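Local coordinates for 273aa long hypothetical dTDP-4-dehydrorhamnose reductase (Sulfolobus tokodaii, PDB 2GGS), which binds NADPH and probably uses it to reduce dTDP-4-dehydrorhamnose to dTDP-L-rhamnose, at residues A[113-119]-A[245-251]; A[206-210]-A[262-266]. One frame throughout, in Å; residues are numbered along the deposited sequence.

Contact 1 (A[113-119]-A[245-251]); sequences GEKGNYK and PYDSSLD
Pro245 packs the CB corner of its ring against the backbone of Gly113, which lies close with positive phi, CB to CA 3.6 Å. Tyr246 lays its CB over Gly113 O, while its ring extends beyond the contact. One water joins its backbone N to Glu114 OE1. The next amide supplies a direct bond: Asp247 N lies 2.9 Å from Gly113 O, in the carbonyl plane and on a lone pair. With CG anti to the backbone N (chi1 -174°), the Asp247 carboxylate rests on Gly116, CG to CA 3.4 Å. Its OD1 accepts from Ser249 N, two residues on, which makes an Asx turn, and also from Ser249 OG; OD2 pairs with Arg211. Asp247 O and Ser249 O both face the edge of the Tyr118 ring, Asp247 O at 3.3 Å from CE2.

In this NADPH-binding protein of the Rossmann clan the two loops run parallel, joined by a single beta bridge between Tyr118 and Leu250. Ser248 turns away and gives its OG to Asp108. Ser249 then receives two successive amides: Asn117 N reaches OG at 2.9 Å in a nearly straight bond (169° at the hydrogen), and Tyr118 N reaches the backbone O at 3.0 Å. At the far end of the same tyrosine, Tyr118 OH accepts from Lys115 N. A leucine at Tyr118 would remove that hydroxyl, and is likely to leave the Lys115 amide without its mate and the 113-116 backbone freer to shift. Leu250 touches Tyr118 CB with CD2, 4.0 Å apart. Asp251 N closes the bridge on Tyr118 O at 2.7 Å, approaching 43° above the carbonyl plane. Asp251 OD1 bonds to Ser253, whereas OD2 shares a water with Lys119 NZ and the backbone O of Asn117.

Contact 2 (A[206-210]-A[262-266]); sequences HVAGE and DFYTL
Phe263 directs its CB toward Val207 and Ala208, and its chi1 of 59° sets CG between the backbone N and the carbonyl carbon, which carries the ring up against both. From CB outward, CG comes first and lies 4.0 Å from Val207 CG1. CD1 is nearer that methyl, at 3.6 Å, and begins to meet Ala208 O as well. CE1 completes the approach, 3.3 Å from Ala208 O, which sits at the ring edge and in its plane. The methyl instead stands over one face, 22° off the ring normal, so the pair qualifies as CH-pi. Tyr264 CD2 covers the opposite face. The side chain also touches Ala192 of helix 186-199 and Ala255 of helix 253-258, placing the contact where the last strand of the Rossmann sheet runs out beside these helices.

Polar evidence is thinner. Glu210 N donates to Tyr264 O at 3.3 Å, a weak bond with 129° at the hydrogen, reinforced by a water that accepts from the same N and donates to the same O. Glu210 OE1 lies 3.5 Å from Tyr264 CD1; it forms a salt bridge with Arg256, which also makes a cation-pi contact with Tyr264. Cohesion between the segments therefore rests chiefly on aromatic packing, with one weak, water-supported backbone bond and an arginine, Arg256, shared by Glu210 and Tyr264.

From the N terminus, segment 113-119 follows strand 101-107 of the central parallel sheet, and 206-210 follows its edge strand 203-206. Segments 245-251 and 262-266 come afterwards, on either side of helix 253-258. Contact 1 therefore closes a long loop of 125 intervening residues and contact 2 a shorter one of 51. Because the segments alternate, the two loops cross. Their centres lie 14 Å apart, yet they meet directly: His206 ND1 makes weak hydrogen bonds to the carbonyls of Tyr118 and Asp251, and Leu250 CD1 touches Ala208 CB. Together they tie the C-terminal region to loops leaving two strands of the nucleotide-binding sheet.

Contact 1 (A[113-119]-A[245-251])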
# COMPACT_ATOMS: atom_id res chain seq x y z
N GLY A 113 -1.99 15.11 7.69
CA GLY A 113 -2.20 15.82 6.43
C GLY A 113 -2.20 17.34 6.48
O GLY A 113 -2.56 17.98 5.50
N GLU A 114 -1.79 17.91 7.61
CA GLU A 114 -1.74 19.37 7.75
C GLU A 114 -0.44 19.97 7.21
O GLU A 114 -0.36 21.19 6.99
CB GLU A 114 -2.04 19.78 9.21
CG GLU A 114 -3.53 19.51 9.56
CD GLU A 114 -4.52 20.34 8.69
OE1 GLU A 114 -5.15 19.81 7.71
OE2 GLU A 114 -4.66 21.55 8.96
N LYS A 115 0.56 19.12 6.94
CA LYS A 115 1.85 19.61 6.44
C LYS A 115 2.20 19.17 5.01
O LYS A 115 2.71 19.97 4.21
CB LYS A 115 2.98 19.22 7.39
CG LYS A 115 4.39 19.71 6.99
CD LYS A 115 5.43 19.27 8.01
CE LYS A 115 5.81 17.79 7.85
NZ LYS A 115 6.42 17.56 6.52
N GLY A 116 1.99 17.90 4.68
CA GLY A 116 2.43 17.36 3.40
C GLY A 116 3.92 17.10 3.36
O GLY A 116 4.66 17.41 4.34
N ASN A 117 4.36 16.51 2.24
CA ASN A 117 5.75 16.24 2.01
C ASN A 117 6.40 15.56 3.20
O ASN A 117 7.42 15.98 3.72
CB ASN A 117 6.42 17.58 1.62
CG ASN A 117 5.82 18.15 0.34
OD1 ASN A 117 5.24 19.27 0.32
ND2 ASN A 117 5.91 17.37 -0.73
N TYR A 118 5.78 14.48 3.69
CA TYR A 118 6.27 13.85 4.93
C TYR A 118 7.51 13.03 4.73
O TYR A 118 7.58 12.23 3.80
CB TYR A 118 5.18 12.97 5.56
CG TYR A 118 4.03 13.79 6.09
CD1 TYR A 118 4.13 14.40 7.34
CD2 TYR A 118 2.86 14.00 5.34
CE1 TYR A 118 3.09 15.18 7.84
CE2 TYR A 118 1.81 14.76 5.84
CZ TYR A 118 1.94 15.35 7.09
OH TYR A 118 0.93 16.11 7.60
N LYS A 119 8.51 13.23 5.60
CA LYS A 119 9.73 12.44 5.58
C LYS A 119 9.65 11.33 6.63
O LYS A 119 8.74 11.34 7.46
CB LYS A 119 10.99 13.30 5.76
CG LYS A 119 10.97 14.22 6.92
CD LYS A 119 12.25 15.14 6.91
CE LYS A 119 12.33 16.06 5.68
NZ LYS A 119 11.39 17.26 5.76
N PRO A 245 -6.76 12.85 5.17
CA PRO A 245 -5.76 13.91 5.39
C PRO A 245 -5.71 14.87 4.20
O PRO A 245 -5.80 14.44 3.06
CB PRO A 245 -4.42 13.14 5.55
CG PRO A 245 -4.67 11.81 4.88
CD PRO A 245 -6.14 11.51 5.10
N TYR A 246 -5.62 16.16 4.48
CA TYR A 246 -5.59 17.17 3.40
C TYR A 246 -4.42 17.01 2.42
O TYR A 246 -4.64 16.95 1.21
CB TYR A 246 -5.56 18.58 3.98
CG TYR A 246 -5.49 19.64 2.90
CD1 TYR A 246 -6.57 19.84 2.04
CD2 TYR A 246 -4.34 20.39 2.72
CE1 TYR A 246 -6.50 20.80 1.02
CE2 TYR A 246 -4.26 21.36 1.71
CZ TYR A 246 -5.36 21.56 0.88
OH TYR A 246 -5.32 22.52 -0.12
N ASP A 247 -3.21 16.93 2.93
CA ASP A 247 -2.02 16.72 2.12
C ASP A 247 -1.20 15.62 2.74
O ASP A 247 -0.40 15.86 3.66
CB ASP A 247 -1.18 18.00 2.00
CG ASP A 247 -0.02 17.83 1.06
OD1 ASP A 247 0.31 16.68 0.71
OD2 ASP A 247 0.57 18.85 0.62
N SER A 248 -1.39 14.41 2.23
CA SER A 248 -0.62 13.25 2.77
C SER A 248 0.57 12.90 1.86
O SER A 248 1.19 11.85 1.97
CB SER A 248 -1.57 12.06 2.98
OG SER A 248 -2.09 11.62 1.76
N SER A 249 0.95 13.84 0.98
CA SER A 249 2.05 13.54 0.09
C SER A 249 3.28 13.15 0.91
O SER A 249 3.47 13.65 2.04
CB SER A 249 2.38 14.74 -0.82
OG SER A 249 2.64 15.87 -0.04
N LEU A 250 4.09 12.25 0.34
CA LEU A 250 5.34 11.79 0.98
C LEU A 250 6.57 12.35 0.31
O LEU A 250 6.60 12.52 -0.90
CB LEU A 250 5.45 10.26 0.97
CG LEU A 250 4.27 9.55 1.62
CD1 LEU A 250 4.67 8.03 1.56
CD2 LEU A 250 4.08 10.07 3.05
N ASP A 251 7.59 12.61 1.13
CA ASP A 251 8.91 12.96 0.64
C ASP A 251 9.71 11.67 0.51
O ASP A 251 10.01 11.03 1.51
CB ASP A 251 9.57 13.98 1.58
CG ASP A 251 10.97 14.36 1.13
OD1 ASP A 251 11.53 13.74 0.21
OD2 ASP A 251 11.55 15.28 1.74
O HOH W 1 -5.54 17.19 7.24
O HOH W 2 10.02 16.88 3.38

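Contact 2 (A[206-210]-A[262-266])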
# COMPACT_ATOMS: atom_id res chain seq x y z
N HIS A 206 10.31 5.85 2.71
CA HIS A 206 9.15 6.29 1.92
C HIS A 206 9.37 5.99 0.47
O HIS A 206 10.39 6.42 -0.12
CB HIS A 206 8.88 7.78 2.09
CG HIS A 206 8.34 8.14 3.44
ND1 HIS A 206 8.08 9.43 3.81
CD2 HIS A 206 8.03 7.36 4.50
CE1 HIS A 206 7.61 9.43 5.06
NE2 HIS A 206 7.54 8.18 5.48
N VAL A 207 8.43 5.28 -0.15
CA VAL A 207 8.51 5.02 -1.60
C VAL A 207 7.12 5.34 -2.19
O VAL A 207 6.20 4.53 -2.11
CB VAL A 207 8.93 3.55 -1.94
CG1 VAL A 207 9.07 3.37 -3.43
CG2 VAL A 207 10.23 3.14 -1.24
N ALA A 208 6.96 6.53 -2.79
CA ALA A 208 5.70 6.94 -3.40
C ALA A 208 5.92 7.90 -4.57
O ALA A 208 7.07 8.14 -4.95
CB ALA A 208 4.77 7.56 -2.36
N GLY A 209 4.83 8.40 -5.13
CA GLY A 209 4.87 9.16 -6.38
C GLY A 209 5.13 10.64 -6.15
O GLY A 209 5.50 11.04 -5.09
N GLU A 210 4.93 11.44 -7.19
CA GLU A 210 5.07 12.89 -7.07
C GLU A 210 3.79 13.46 -6.45
O GLU A 210 2.69 12.95 -6.69
CB GLU A 210 5.29 13.50 -8.46
CG GLU A 210 6.53 13.02 -9.17
CD GLU A 210 7.69 13.99 -9.00
OE1 GLU A 210 8.80 13.67 -9.48
OE2 GLU A 210 7.52 15.06 -8.36
N ASP A 262 13.16 4.88 -11.68
CA ASP A 262 12.22 5.99 -11.48
C ASP A 262 10.88 5.37 -11.11
O ASP A 262 10.09 5.00 -11.97
CB ASP A 262 12.08 6.85 -12.76
CG ASP A 262 11.06 7.96 -12.60
OD1 ASP A 262 10.27 7.91 -11.64
OD2 ASP A 262 11.03 8.93 -13.41
N PHE A 263 10.63 5.30 -9.80
CA PHE A 263 9.39 4.74 -9.27
C PHE A 263 8.35 5.82 -9.07
O PHE A 263 7.23 5.53 -8.67
CB PHE A 263 9.68 4.04 -7.93
CG PHE A 263 10.27 4.96 -6.87
CD1 PHE A 263 9.47 5.80 -6.11
CD2 PHE A 263 11.65 5.00 -6.68
CE1 PHE A 263 10.03 6.64 -5.13
CE2 PHE A 263 12.21 5.82 -5.70
CZ PHE A 263 11.43 6.66 -4.97
N TYR A 264 8.72 7.09 -9.31
CA TYR A 264 7.91 8.21 -8.84
C TYR A 264 7.15 9.01 -9.90
O TYR A 264 6.06 9.51 -9.63
CB TYR A 264 8.76 9.16 -8.00
CG TYR A 264 10.10 9.43 -8.63
CD1 TYR A 264 10.25 10.46 -9.56
CD2 TYR A 264 11.21 8.66 -8.29
CE1 TYR A 264 11.51 10.71 -10.14
CE2 TYR A 264 12.47 8.89 -8.88
CZ TYR A 264 12.59 9.92 -9.80
OH TYR A 264 13.84 10.12 -10.38
N THR A 265 7.71 9.14 -11.11
CA THR A 265 6.99 9.80 -12.19
C THR A 265 5.64 9.13 -12.40
O THR A 265 5.57 7.89 -12.45
CB THR A 265 7.80 9.79 -13.45
OG1 THR A 265 9.00 10.53 -13.20
CG2 THR A 265 7.03 10.46 -14.61
N LEU A 266 4.59 9.94 -12.47
CA LEU A 266 3.24 9.42 -12.63
C LEU A 266 3.19 8.34 -13.73
O LEU A 266 3.65 8.57 -14.86
CB LEU A 266 2.24 10.50 -12.97
CG LEU A 266 0.77 10.03 -13.05
CD1 LEU A 266 0.31 9.62 -11.62
CD2 LEU A 266 -0.14 11.09 -13.64
O HOH W 3 3.30 9.67 -9.25